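Local coordinates for ribose-phosphate pyrophosphokinase (Mycobacterium smegmatis, PDB 5MP7), which probably transfers the pyrophosphoryl group of ATP to the 1-hydroxyl of ribose 5-phosphate, making the nucleotide precursor PRPP with the help of magnesium, at residues A28-V33 with L304-I309; G46-R51 with Q78-D83; L97-Y102 with H260-D265; L123-G128 with F145-V150; C226-D231 with A240-L245. One frame throughout, in Å; residues are numbered along the deposited sequence.

Contact 1: residues A28-V33 with L304-I309; sequences AKELDV and LLANTI
Leu31 lays its isobutyl end across Ala306 and Ile309, and Glu30 closes in on Ala306 from the preceding position of the same helix. The CB methyl of Ala306 points at helix 21-31 and meets Glu30 CB at 3.5 Å. Beyond CB the glutamate turns off: its chain bends at chi2 (-75°), and the carboxylate leads away from the partner helix toward solvent. Leu31 carries more of the packing. Its CG sits beside its own backbone N, anti to the carbonyl carbon (chi1 -71°), which brings the branch to the partner helix; chi2 (167°) then parts the methyls. CD2 comes to 3.7 Å from the carbonyl O of Ala306, while CG lies 4.2 Å from Ala306 CB. CD1 reaches one turn on and touches Ile309 CG2 at 4.0 Å, with Ile309 CD1 at nearly the same range; the leucine and isoleucine side chains cross at about a right angle. The CA atoms of Leu31 and Ala306 are 6.1 Å apart, consistent with the small side chain of Ala306. The C-terminal helix 302-314 thus returns to pack beside helix 21-31 and strand 150-153 of the five-stranded parallel sheet. Helix 21-31 stops here in a Schellman motif with Asp32 as the C-prime residue at positive phi, Val33 N bonding to Ala28 O at 3.2 Å. On helix 302-314, Leu305 and Ile309 also rest on Val27, and Thr308 packs on Met153. Thr308 OG1 turns back to Leu304 O at 3.0 Å, and Thr308 N reaches that oxygen from the opposite face of its plane.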
# COMPACT_ATOMS: atom_id res chain seq x y z
N ALA A 28 16.65 0.34 -63.62
CA ALA A 28 15.93 1.54 -64.00
C ALA A 28 16.74 2.44 -64.92
O ALA A 28 16.21 2.95 -65.89
CB ALA A 28 15.52 2.32 -62.75
N LYS A 29 18.01 2.64 -64.60
CA LYS A 29 18.90 3.42 -65.45
C LYS A 29 19.08 2.84 -66.81
O LYS A 29 19.03 3.57 -67.76
CB LYS A 29 20.26 3.60 -64.82
CG LYS A 29 20.33 4.88 -64.00
CD LYS A 29 21.07 4.67 -62.67
CE LYS A 29 21.59 6.01 -62.19
NZ LYS A 29 22.39 6.10 -60.93
N GLU A 30 19.26 1.53 -66.91
CA GLU A 30 19.41 0.85 -68.24
C GLU A 30 18.18 0.99 -69.12
O GLU A 30 18.31 1.11 -70.33
CB GLU A 30 19.72 -0.64 -68.07
CG GLU A 30 21.02 -0.90 -67.31
CD GLU A 30 22.27 -0.63 -68.16
OE1 GLU A 30 22.12 0.02 -69.24
OE2 GLU A 30 23.39 -1.08 -67.75
N LEU A 31 17.00 0.97 -68.49
CA LEU A 31 15.73 1.09 -69.20
C LEU A 31 15.31 2.51 -69.44
O LEU A 31 14.42 2.73 -70.25
CB LEU A 31 14.61 0.44 -68.40
CG LEU A 31 14.61 -1.06 -68.32
CD1 LEU A 31 13.63 -1.48 -67.24
CD2 LEU A 31 14.24 -1.68 -69.64
N ASP A 32 15.91 3.46 -68.71
CA ASP A 32 15.52 4.88 -68.73
C ASP A 32 14.10 5.10 -68.25
O ASP A 32 13.33 5.87 -68.82
CB ASP A 32 15.71 5.49 -70.14
CG ASP A 32 15.58 7.02 -70.15
OD1 ASP A 32 16.21 7.68 -69.27
OD2 ASP A 32 14.85 7.57 -71.03
N VAL A 33 13.73 4.37 -67.22
CA VAL A 33 12.40 4.47 -66.65
C VAL A 33 12.57 4.61 -65.17
O VAL A 33 13.31 3.84 -64.59
CB VAL A 33 11.58 3.18 -66.94
CG1 VAL A 33 10.28 3.16 -66.16
CG2 VAL A 33 11.28 3.07 -68.43
N LEU A 304 21.51 -7.67 -68.27
CA LEU A 304 20.76 -8.88 -68.61
C LEU A 304 19.26 -8.76 -68.21
O LEU A 304 18.38 -9.10 -68.99
CB LEU A 304 21.41 -10.09 -67.94
CG LEU A 304 20.84 -11.48 -68.23
CD1 LEU A 304 20.95 -11.85 -69.72
CD2 LEU A 304 21.55 -12.53 -67.35
N LEU A 305 19.00 -8.29 -66.98
CA LEU A 305 17.66 -8.05 -66.56
C LEU A 305 16.96 -7.00 -67.42
O LEU A 305 15.81 -7.18 -67.77
CB LEU A 305 17.59 -7.66 -65.09
CG LEU A 305 17.77 -8.82 -64.11
CD1 LEU A 305 17.56 -8.31 -62.70
CD2 LEU A 305 16.84 -9.99 -64.37
N ALA A 306 17.64 -5.91 -67.76
CA ALA A 306 17.03 -4.85 -68.58
C ALA A 306 16.68 -5.36 -69.98
O ALA A 306 15.61 -5.05 -70.47
CB ALA A 306 17.92 -3.63 -68.67
N ASN A 307 17.55 -6.15 -70.59
CA ASN A 307 17.25 -6.75 -71.89
C ASN A 307 16.07 -7.70 -71.86
O ASN A 307 15.27 -7.70 -72.79
CB ASN A 307 18.42 -7.52 -72.45
CG ASN A 307 19.36 -6.67 -73.25
OD1 ASN A 307 19.09 -6.36 -74.40
ND2 ASN A 307 20.48 -6.32 -72.67
N THR A 308 15.96 -8.49 -70.80
CA THR A 308 14.82 -9.39 -70.66
C THR A 308 13.50 -8.64 -70.49
O THR A 308 12.51 -9.01 -71.10
CB THR A 308 14.99 -10.34 -69.46
OG1 THR A 308 16.23 -11.04 -69.59
CG2 THR A 308 13.91 -11.39 -69.45
N ILE A 309 13.49 -7.59 -69.66
CA ILE A 309 12.29 -6.75 -69.48
C ILE A 309 11.89 -6.11 -70.80
O ILE A 309 10.71 -6.10 -71.14
CB ILE A 309 12.51 -5.65 -68.42
CG1 ILE A 309 12.67 -6.31 -67.06
CG2 ILE A 309 11.37 -4.63 -68.37
CD1 ILE A 309 13.03 -5.33 -65.95

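Contact 2: residues G46-R51 with Q78-D83; sequences GEIFVR and QLIMID
Ile48 and Val50, two residues apart on strand 48-52, both send their side chains toward helix 71-87, where Ile80 and Met81 receive them. Ahead of them come Gly46 and Glu47, predicted to belong to the ATP site. Glu47 faces another chain: its OE1 makes a salt bridge with Arg104 of the second subunit. At Ile48 the branch carbon itself does the touching, CB lying 4.1 Å from Ile80 CD1. The backbone N of Ile48 is meanwhile bonded to the hydroxyl of Tyr102 of the second subunit. Phe49 alternates to the far side of the strand, as beta geometry demands, and its CE1 lies over one face of the Arg51 guanidinium. Val50 comes next and has the larger share of the contact. Its CB is 4.0 Å from Ile80 CG2. Its two methyls straddle the methylene of Met81, CG1 and CG2 each standing 4.1 Å from Met81 CG, and the valine and methionine side chains cross at about a right angle. Ile80 spans both strand residues because CG1 lies beside its backbone N (chi1 -74°), carrying CD1 to Ile48 and leaving CG2 for Val50. Arg51 ends the walk, paired by its backbone to Thr39 of the partner strand in the two-stranded hairpin 38-42/48-52. The axes of strand 48-51 and helix 78-83 come within 8.9 Å, their directions 34° apart. Across this interface the chemistry is purely aliphatic and buried, so the hairpin is seated on the helix by non-directional packing, while its polar loop end is held by the neighbouring subunit.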
# COMPACT_ATOMS: atom_id res chain seq x y z
N GLY A 46 5.58 -6.59 -37.86
CA GLY A 46 6.23 -7.25 -39.01
C GLY A 46 5.34 -7.20 -40.25
O GLY A 46 5.80 -7.49 -41.35
N GLU A 47 4.05 -6.91 -40.09
CA GLU A 47 3.15 -6.73 -41.23
C GLU A 47 3.66 -5.63 -42.13
O GLU A 47 4.04 -4.57 -41.68
CB GLU A 47 1.71 -6.41 -40.79
CG GLU A 47 0.85 -7.61 -40.40
CD GLU A 47 -0.42 -7.24 -39.62
OE1 GLU A 47 -0.94 -6.10 -39.79
OE2 GLU A 47 -0.91 -8.10 -38.82
N ILE A 48 3.62 -5.88 -43.42
CA ILE A 48 4.06 -4.92 -44.42
C ILE A 48 2.88 -4.11 -44.95
O ILE A 48 1.84 -4.66 -45.24
CB ILE A 48 4.73 -5.68 -45.57
CG1 ILE A 48 5.94 -6.41 -45.04
CG2 ILE A 48 5.16 -4.76 -46.70
CD1 ILE A 48 6.15 -7.69 -45.78
N PHE A 49 3.10 -2.81 -45.11
CA PHE A 49 2.15 -1.90 -45.68
C PHE A 49 2.69 -1.43 -47.01
O PHE A 49 3.80 -0.98 -47.09
CB PHE A 49 1.98 -0.70 -44.76
CG PHE A 49 1.03 0.34 -45.29
CD1 PHE A 49 1.49 1.30 -46.19
CD2 PHE A 49 -0.31 0.37 -44.90
CE1 PHE A 49 0.63 2.26 -46.71
CE2 PHE A 49 -1.18 1.34 -45.40
CZ PHE A 49 -0.70 2.29 -46.31
N VAL A 50 1.85 -1.46 -48.04
CA VAL A 50 2.27 -1.08 -49.37
C VAL A 50 1.24 -0.15 -49.93
O VAL A 50 0.07 -0.45 -49.85
CB VAL A 50 2.47 -2.34 -50.26
CG1 VAL A 50 2.19 -2.10 -51.74
CG2 VAL A 50 3.91 -2.87 -50.12
N ARG A 51 1.65 0.94 -50.55
CA ARG A 51 0.73 1.79 -51.29
C ARG A 51 1.39 2.44 -52.48
O ARG A 51 2.47 2.97 -52.35
CB ARG A 51 0.17 2.87 -50.38
CG ARG A 51 -0.96 3.66 -51.04
CD ARG A 51 -1.48 4.74 -50.09
NE ARG A 51 -0.37 5.58 -49.68
CZ ARG A 51 -0.20 6.14 -48.49
NH1 ARG A 51 -1.09 5.98 -47.51
NH2 ARG A 51 0.89 6.86 -48.28
N GLN A 78 6.75 -8.92 -52.04
CA GLN A 78 6.50 -9.12 -53.46
C GLN A 78 5.09 -9.61 -53.73
O GLN A 78 4.43 -9.09 -54.63
CB GLN A 78 7.53 -10.09 -54.04
CG GLN A 78 7.44 -10.24 -55.54
CD GLN A 78 8.69 -10.84 -56.13
OE1 GLN A 78 9.23 -11.77 -55.57
NE2 GLN A 78 9.18 -10.27 -57.22
N LEU A 79 4.60 -10.57 -52.95
CA LEU A 79 3.22 -11.05 -53.11
C LEU A 79 2.19 -9.96 -52.84
O LEU A 79 1.20 -9.89 -53.56
CB LEU A 79 2.91 -12.23 -52.19
CG LEU A 79 3.72 -13.49 -52.45
CD1 LEU A 79 3.53 -14.47 -51.31
CD2 LEU A 79 3.35 -14.12 -53.77
N ILE A 80 2.44 -9.14 -51.83
CA ILE A 80 1.54 -8.02 -51.49
C ILE A 80 1.50 -6.97 -52.62
O ILE A 80 0.44 -6.52 -52.98
CB ILE A 80 1.91 -7.41 -50.14
CG1 ILE A 80 1.45 -8.35 -49.05
CG2 ILE A 80 1.23 -6.09 -49.90
CD1 ILE A 80 2.20 -8.15 -47.74
N MET A 81 2.65 -6.64 -53.20
CA MET A 81 2.71 -5.74 -54.34
C MET A 81 1.98 -6.28 -55.55
O MET A 81 1.33 -5.54 -56.28
CB MET A 81 4.17 -5.45 -54.74
CG MET A 81 4.81 -4.42 -53.83
SD MET A 81 6.62 -4.25 -53.94
CE MET A 81 6.75 -3.26 -55.41
N ILE A 82 2.13 -7.57 -55.81
CA ILE A 82 1.42 -8.19 -56.91
C ILE A 82 -0.11 -8.18 -56.71
O ILE A 82 -0.83 -7.90 -57.66
CB ILE A 82 1.98 -9.61 -57.18
CG1 ILE A 82 3.39 -9.49 -57.75
CG2 ILE A 82 1.11 -10.38 -58.17
CD1 ILE A 82 4.20 -10.73 -57.59
N ASP A 83 -0.59 -8.44 -55.48
CA ASP A 83 -2.01 -8.30 -55.11
C ASP A 83 -2.52 -6.91 -55.41
O ASP A 83 -3.62 -6.71 -55.92
CB ASP A 83 -2.23 -8.66 -53.61
CG ASP A 83 -3.76 -8.45 -53.07
OD1 ASP A 83 -4.22 -7.29 -52.87
OD2 ASP A 83 -4.48 -9.45 -52.78

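Contact 3: residues L97-Y102 with H260-D265; sequences LPFYPY and HGVLSD
Phe99 drives its ring edge into the face of His260, a T-shaped pair between the loop after strand 92-97 and the short strand 260-261. Starting at CB, the phenylalanine is already beside the imidazole, with His260 ND1 3.9 Å away. The next step sets the ring: a chi1 of 171° turns it away from the backbone N and brings the CD1 side over the histidine. CD1 lies above the imidazole plane, offset toward the rim, and comes to 3.5 Å from His260 CG. The ring centroids are 5.1 Å apart and the planes stand at 76°. Farther out, CE1 is shared between the CB end of His260 and Val262, touching Val262 CG2 at 4.0 Å. CZ is 4.1 Å from that same methyl, the valine and phenylalanine side chains crossing at about a right angle. Below CB, the backbone adds one polar touch: Pro98 O sits at the edge of the imidazole, 3.3 Å from His260 CE1. The join bridges the N-terminal and C-terminal PRTase-like domains. Val262 packs on Asp234, a predicted ribose 5-phosphate-binding residue, and Phe99 packs on Asn45 of the second subunit. His260 ND1 bonds to Thr284 OG1 and NE2 to Asp136 O, a carbonyl that can only accept. Both ring nitrogens are therefore engaged, which would hold the imidazole's rotation and probably polarises the ring whose face receives the C-H edge of Phe99.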
# COMPACT_ATOMS: atom_id res chain seq x y z
N LEU A 97 12.46 -12.43 -59.92
CA LEU A 97 13.10 -12.93 -58.71
C LEU A 97 14.52 -13.35 -59.05
O LEU A 97 14.72 -14.47 -59.40
CB LEU A 97 12.33 -14.11 -58.17
CG LEU A 97 10.91 -13.75 -57.70
CD1 LEU A 97 9.95 -13.94 -58.84
CD2 LEU A 97 10.47 -14.66 -56.56
N PRO A 98 15.49 -12.43 -59.00
CA PRO A 98 16.82 -12.76 -59.50
C PRO A 98 17.40 -13.98 -58.81
O PRO A 98 18.00 -14.81 -59.47
CB PRO A 98 17.63 -11.50 -59.20
CG PRO A 98 16.64 -10.40 -59.15
CD PRO A 98 15.40 -11.01 -58.57
N PHE A 99 17.21 -14.10 -57.51
CA PHE A 99 17.49 -15.33 -56.77
C PHE A 99 16.15 -15.93 -56.33
O PHE A 99 15.40 -15.31 -55.57
CB PHE A 99 18.37 -14.97 -55.59
CG PHE A 99 18.60 -16.09 -54.60
CD1 PHE A 99 19.64 -16.99 -54.80
CD2 PHE A 99 17.82 -16.21 -53.46
CE1 PHE A 99 19.89 -18.00 -53.90
CE2 PHE A 99 18.06 -17.21 -52.55
CZ PHE A 99 19.09 -18.12 -52.77
N TYR A 100 15.83 -17.10 -56.86
CA TYR A 100 14.52 -17.72 -56.62
C TYR A 100 14.50 -18.34 -55.23
O TYR A 100 15.26 -19.25 -54.93
CB TYR A 100 14.26 -18.76 -57.69
CG TYR A 100 12.87 -19.31 -57.73
CD1 TYR A 100 12.46 -20.32 -56.86
CD2 TYR A 100 11.97 -18.91 -58.71
CE1 TYR A 100 11.19 -20.88 -56.93
CE2 TYR A 100 10.67 -19.46 -58.79
CZ TYR A 100 10.31 -20.46 -57.91
OH TYR A 100 9.08 -21.03 -57.95
N PRO A 101 13.67 -17.82 -54.35
CA PRO A 101 13.62 -18.37 -53.00
C PRO A 101 13.06 -19.79 -52.94
O PRO A 101 12.12 -20.10 -53.67
CB PRO A 101 12.65 -17.41 -52.26
CG PRO A 101 11.91 -16.68 -53.30
CD PRO A 101 12.55 -16.92 -54.63
N TYR A 102 13.65 -20.59 -52.04
CA TYR A 102 13.34 -21.97 -51.81
C TYR A 102 13.71 -22.87 -52.97
O TYR A 102 13.25 -24.01 -53.03
CB TYR A 102 11.85 -22.13 -51.42
CG TYR A 102 11.58 -21.60 -50.09
CD1 TYR A 102 11.86 -22.35 -48.98
CD2 TYR A 102 11.08 -20.31 -49.91
CE1 TYR A 102 11.61 -21.87 -47.72
CE2 TYR A 102 10.82 -19.81 -48.66
CZ TYR A 102 11.09 -20.60 -47.56
OH TYR A 102 10.95 -20.10 -46.30
N HIS A 260 25.09 -16.63 -57.55
CA HIS A 260 24.47 -16.00 -56.40
C HIS A 260 25.39 -15.99 -55.20
O HIS A 260 25.80 -17.04 -54.74
CB HIS A 260 23.20 -16.76 -56.02
CG HIS A 260 22.26 -16.94 -57.15
ND1 HIS A 260 21.54 -15.90 -57.70
CD2 HIS A 260 21.90 -18.05 -57.84
CE1 HIS A 260 20.79 -16.36 -58.68
NE2 HIS A 260 21.00 -17.66 -58.79
N GLY A 261 25.67 -14.80 -54.69
CA GLY A 261 26.47 -14.64 -53.52
C GLY A 261 25.50 -14.43 -52.39
O GLY A 261 25.06 -13.33 -52.18
N VAL A 262 25.19 -15.49 -51.66
CA VAL A 262 24.35 -15.41 -50.47
C VAL A 262 25.27 -15.01 -49.36
O VAL A 262 24.96 -14.15 -48.56
CB VAL A 262 23.68 -16.75 -50.15
CG1 VAL A 262 22.79 -16.64 -48.93
CG2 VAL A 262 22.88 -17.27 -51.36
N LEU A 263 26.43 -15.67 -49.31
CA LEU A 263 27.57 -15.29 -48.44
C LEU A 263 27.20 -15.05 -46.98
O LEU A 263 27.57 -14.05 -46.39
CB LEU A 263 28.28 -14.09 -49.02
CG LEU A 263 28.91 -14.34 -50.40
CD1 LEU A 263 29.38 -13.03 -50.99
CD2 LEU A 263 30.09 -15.30 -50.32
N SER A 264 26.48 -15.99 -46.40
CA SER A 264 26.08 -15.90 -45.01
C SER A 264 27.24 -16.21 -44.09
O SER A 264 28.18 -16.88 -44.49
CB SER A 264 25.00 -16.95 -44.74
OG SER A 264 24.04 -17.04 -45.77
N ASP A 265 27.12 -15.76 -42.84
CA ASP A 265 27.93 -16.21 -41.69
C ASP A 265 29.44 -15.98 -41.88
O ASP A 265 29.86 -14.82 -42.09
CB ASP A 265 27.50 -17.60 -41.14
CG ASP A 265 27.39 -18.72 -42.20
OD1 ASP A 265 26.33 -18.94 -42.79
OD2 ASP A 265 28.35 -19.44 -42.42

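Contact 4: residues L123-G128 with F145-V150; sequences LLKTAG and FFDGPV
Lys125 and Phe146 make the apolar part of this contact, in which the aliphatic stem of the lysine lies against the outer end of the phenylalanine ring. Phe146 CE1 is the atom most used: Lys125 CB stands 3.9 Å from it. Lys125 CD returns to the ring, 4.0 Å from Phe146 CZ. The return follows from two torsions of the lysine, whose chain leaves trans to its own N (chi1 -174°) and then bends at chi2 (67°), which brings CD back to the CE1-CZ side of the ring. The two side chains cross at about a right angle. Polar approaches are looser. Lys125 NZ lies 3.7 Å from Asp147 O, too far for a hydrogen bond. The ammonium and the Asp147 carboxylate attract only at long range, with NZ 5.0 Å from OD2; any electrostatic gain at this partly exposed edge is probably modest. Backbone bonds shape both partners. Asp147 is the centre of an inverse gamma turn, closed by a weak bond of 3.0 Å from Gly148 N to Phe146 O. The helix that bears Lys125 ends in a Schellman motif at Gly128, which has positive phi and weak bonds back into the last turn. Phe146 also rests on Ala121 and on Ile132, so its ring lies between helix 116-127 and strand 131-135 of the parallel sheet. Leu124 packs on Leu79 and Ile82 of helix 71-87, while Leu123 and Thr126 meet their counterparts in the second subunit: helix 116-127 lies between the 145-150 loop, helix 71-87 and the neighbouring chain.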
# COMPACT_ATOMS: atom_id res chain seq x y z
N LEU A 123 1.99 -19.65 -55.11
CA LEU A 123 1.66 -18.42 -54.43
C LEU A 123 1.80 -17.20 -55.34
O LEU A 123 0.95 -16.33 -55.30
CB LEU A 123 2.56 -18.24 -53.20
CG LEU A 123 2.59 -19.30 -52.13
CD1 LEU A 123 3.45 -18.80 -51.00
CD2 LEU A 123 1.23 -19.71 -51.63
N LEU A 124 2.84 -17.12 -56.15
CA LEU A 124 2.98 -16.03 -57.13
C LEU A 124 1.84 -16.02 -58.13
O LEU A 124 1.38 -14.96 -58.52
CB LEU A 124 4.32 -16.11 -57.88
CG LEU A 124 5.57 -15.79 -57.05
CD1 LEU A 124 6.85 -16.36 -57.66
CD2 LEU A 124 5.73 -14.29 -56.89
N LYS A 125 1.42 -17.21 -58.58
CA LYS A 125 0.27 -17.33 -59.48
C LYS A 125 -1.05 -16.86 -58.83
O LYS A 125 -1.81 -16.14 -59.45
CB LYS A 125 0.08 -18.80 -59.91
CG LYS A 125 -0.99 -19.06 -60.97
CD LYS A 125 -0.55 -18.43 -62.26
CE LYS A 125 -1.58 -18.54 -63.38
NZ LYS A 125 -1.15 -17.58 -64.46
N THR A 126 -1.30 -17.31 -57.61
CA THR A 126 -2.45 -16.91 -56.87
C THR A 126 -2.49 -15.38 -56.58
O THR A 126 -3.55 -14.76 -56.63
CB THR A 126 -2.45 -17.65 -55.53
OG1 THR A 126 -2.49 -19.05 -55.76
CG2 THR A 126 -3.65 -17.27 -54.68
N ALA A 127 -1.34 -14.78 -56.28
CA ALA A 127 -1.26 -13.34 -56.07
C ALA A 127 -1.63 -12.54 -57.31
O ALA A 127 -2.05 -11.40 -57.19
CB ALA A 127 0.13 -12.96 -55.60
N GLY A 128 -1.44 -13.11 -58.49
CA GLY A 128 -1.78 -12.48 -59.78
C GLY A 128 -0.68 -12.40 -60.81
O GLY A 128 -0.84 -11.75 -61.83
N PHE A 145 7.40 -25.47 -62.84
CA PHE A 145 6.58 -25.31 -61.65
C PHE A 145 5.53 -24.26 -61.75
O PHE A 145 4.65 -24.22 -60.92
CB PHE A 145 7.46 -24.99 -60.45
CG PHE A 145 8.26 -26.14 -59.93
CD1 PHE A 145 8.24 -27.40 -60.52
CD2 PHE A 145 9.07 -25.95 -58.84
CE1 PHE A 145 9.02 -28.43 -60.04
CE2 PHE A 145 9.84 -26.98 -58.34
CZ PHE A 145 9.81 -28.23 -58.94
N PHE A 146 5.62 -23.40 -62.74
CA PHE A 146 4.71 -22.26 -62.89
C PHE A 146 3.85 -22.47 -64.14
O PHE A 146 4.37 -22.83 -65.19
CB PHE A 146 5.53 -20.98 -62.99
CG PHE A 146 4.71 -19.74 -63.05
CD1 PHE A 146 4.09 -19.26 -61.90
CD2 PHE A 146 4.56 -19.05 -64.25
CE1 PHE A 146 3.35 -18.11 -61.94
CE2 PHE A 146 3.80 -17.90 -64.30
CZ PHE A 146 3.20 -17.42 -63.14
N ASP A 147 2.53 -22.26 -64.00
CA ASP A 147 1.61 -22.46 -65.10
C ASP A 147 1.58 -21.20 -66.00
O ASP A 147 0.64 -20.43 -65.99
CB ASP A 147 0.21 -22.78 -64.57
CG ASP A 147 -0.85 -22.92 -65.71
OD1 ASP A 147 -0.56 -23.56 -66.77
OD2 ASP A 147 -1.98 -22.38 -65.53
N GLY A 148 2.62 -21.01 -66.79
CA GLY A 148 2.76 -19.80 -67.55
C GLY A 148 4.20 -19.60 -67.96
O GLY A 148 5.04 -20.40 -67.62
N PRO A 149 4.48 -18.53 -68.72
CA PRO A 149 5.85 -18.26 -69.16
C PRO A 149 6.84 -18.05 -67.99
O PRO A 149 6.54 -17.35 -67.02
CB PRO A 149 5.72 -16.96 -69.99
CG PRO A 149 4.26 -16.81 -70.29
CD PRO A 149 3.52 -17.50 -69.20
N VAL A 150 8.00 -18.68 -68.09
CA VAL A 150 9.10 -18.49 -67.13
C VAL A 150 10.37 -18.26 -67.92
O VAL A 150 10.88 -19.17 -68.51
CB VAL A 150 9.33 -19.72 -66.25
CG1 VAL A 150 10.55 -19.52 -65.35
CG2 VAL A 150 8.10 -20.00 -65.42

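Contact 5: residues C226-D231 with A240-L245; sequences CILTDD and AGAVNL
Leu228 meets Ala242 and Val243 without any flat group between them; the planar groups here, the carboxylates of Asp230 and Asp231, lie farther along the strand and do not touch residues 240-245. Asp230, a predicted ribose 5-phosphate ligand, takes a weak bond from Asp231 N to its OD1 at 3.1 Å. Asp231 OD2 bonds to ND1 of His138, a predicted magnesium ligand. The packing belongs to the branched end of Leu228. Its chi1 of -155° carries the branch toward the helix, where chi2 (33°) sets the two methyls. CD2 nestles between two residues of one turn, 3.9 Å from Ala242 CB and 3.8 Å from Val243 CG2. CD1 grazes the same alanine methyl at 4.2 Å. The leucine also touches Val175 and Val254 on the two flanking strands, and Val243 reaches Val254 as well. Strand 225-230 leads, by way of the short strand 232-233 and the predicted ribose 5-phosphate-binding residues 234-238, into helix 237-248. The contact itself is wholly aliphatic and seats the helix on the sheet, while the acidic pair lies toward the strand's C-terminal end, beside what is probably the PRPP loop of type I phosphoribosyltransferases.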
# COMPACT_ATOMS: atom_id res chain seq x y z
N CYS A 226 42.32 -24.28 -61.76
CA CYS A 226 40.96 -24.80 -61.56
C CYS A 226 39.90 -23.71 -61.51
O CYS A 226 40.02 -22.81 -60.72
CB CYS A 226 40.89 -25.57 -60.27
SG CYS A 226 41.95 -27.02 -60.35
N ILE A 227 38.84 -23.85 -62.31
CA ILE A 227 37.67 -23.03 -62.24
C ILE A 227 36.60 -23.83 -61.48
O ILE A 227 35.97 -24.71 -62.05
CB ILE A 227 37.11 -22.70 -63.64
CG1 ILE A 227 38.21 -22.33 -64.64
CG2 ILE A 227 36.09 -21.59 -63.56
CD1 ILE A 227 39.04 -21.11 -64.29
N LEU A 228 36.41 -23.51 -60.21
CA LEU A 228 35.42 -24.14 -59.37
C LEU A 228 34.10 -23.43 -59.56
O LEU A 228 33.97 -22.25 -59.22
CB LEU A 228 35.82 -24.00 -57.92
CG LEU A 228 35.39 -24.92 -56.81
CD1 LEU A 228 35.22 -26.34 -57.28
CD2 LEU A 228 36.42 -24.81 -55.70
N THR A 229 33.11 -24.11 -60.10
CA THR A 229 31.87 -23.46 -60.49
C THR A 229 30.69 -23.98 -59.66
O THR A 229 30.51 -25.17 -59.52
CB THR A 229 31.64 -23.54 -62.02
OG1 THR A 229 30.49 -22.76 -62.36
CG2 THR A 229 31.43 -24.94 -62.48
N ASP A 230 29.89 -23.07 -59.13
CA ASP A 230 28.67 -23.44 -58.42
C ASP A 230 27.54 -22.46 -58.73
O ASP A 230 27.77 -21.38 -59.23
CB ASP A 230 28.93 -23.52 -56.91
CG ASP A 230 28.14 -24.69 -56.22
OD1 ASP A 230 27.31 -25.33 -56.89
OD2 ASP A 230 28.38 -24.99 -55.01
N ASP A 231 26.31 -22.86 -58.50
CA ASP A 231 25.17 -21.97 -58.61
C ASP A 231 25.17 -20.86 -57.59
O ASP A 231 24.91 -19.69 -57.93
CB ASP A 231 23.85 -22.77 -58.60
CG ASP A 231 23.62 -23.55 -57.29
OD1 ASP A 231 24.61 -23.87 -56.58
OD2 ASP A 231 22.45 -23.88 -56.98
N ALA A 240 34.88 -24.16 -49.73
CA ALA A 240 36.20 -24.07 -49.09
C ALA A 240 36.83 -25.44 -49.01
O ALA A 240 38.01 -25.57 -49.26
CB ALA A 240 36.12 -23.46 -47.72
N GLY A 241 36.03 -26.46 -48.70
CA GLY A 241 36.50 -27.84 -48.68
C GLY A 241 37.07 -28.26 -50.03
O GLY A 241 38.12 -28.92 -50.09
N ALA A 242 36.41 -27.86 -51.11
CA ALA A 242 36.86 -28.20 -52.43
C ALA A 242 38.19 -27.52 -52.78
O ALA A 242 39.02 -28.11 -53.45
CB ALA A 242 35.79 -27.89 -53.45
N VAL A 243 38.37 -26.30 -52.33
CA VAL A 243 39.61 -25.57 -52.61
C VAL A 243 40.78 -26.28 -51.98
O VAL A 243 41.79 -26.47 -52.63
CB VAL A 243 39.55 -24.13 -52.08
CG1 VAL A 243 40.92 -23.46 -52.12
CG2 VAL A 243 38.56 -23.33 -52.91
N ASN A 244 40.61 -26.66 -50.72
CA ASN A 244 41.64 -27.34 -49.97
C ASN A 244 42.01 -28.70 -50.60
O ASN A 244 43.17 -29.08 -50.67
CB ASN A 244 41.17 -27.52 -48.53
CG ASN A 244 42.00 -28.56 -47.78
OD1 ASN A 244 43.18 -28.37 -47.60
ND2 ASN A 244 41.38 -29.70 -47.39
N LEU A 245 40.99 -29.42 -51.07
CA LEU A 245 41.18 -30.71 -51.76
C LEU A 245 41.94 -30.55 -53.06
O LEU A 245 42.75 -31.40 -53.40
CB LEU A 245 39.83 -31.36 -52.07
CG LEU A 245 39.63 -32.77 -51.54
CD1 LEU A 245 39.64 -32.82 -50.02
CD2 LEU A 245 38.29 -33.24 -52.08

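Overall arrangement
Contacts 2, 3 and 5 are buried, whereas contacts 1 and 4 are only partly so and use the aliphatic stems of charged residues, Glu30 and Lys125. Contacts 1, 2 and 5 seat helices by aliphatic packing; contact 3 alone pairs aromatic rings, near the chain's centre and between the two domains. Contacts 2 and 4 share a layer, Leu79 and Ile82 of helix 71-87 packing on the end of helix 116-127, and Leu97 of contact 3 touches both. Pro98 of contact 3 meets Leu305 of contact 1, and His260 N probably bonds to Asp231 O of contact 5. Contacts 2, 3 and 4 also touch the second subunit; contacts 1 and 5 do not.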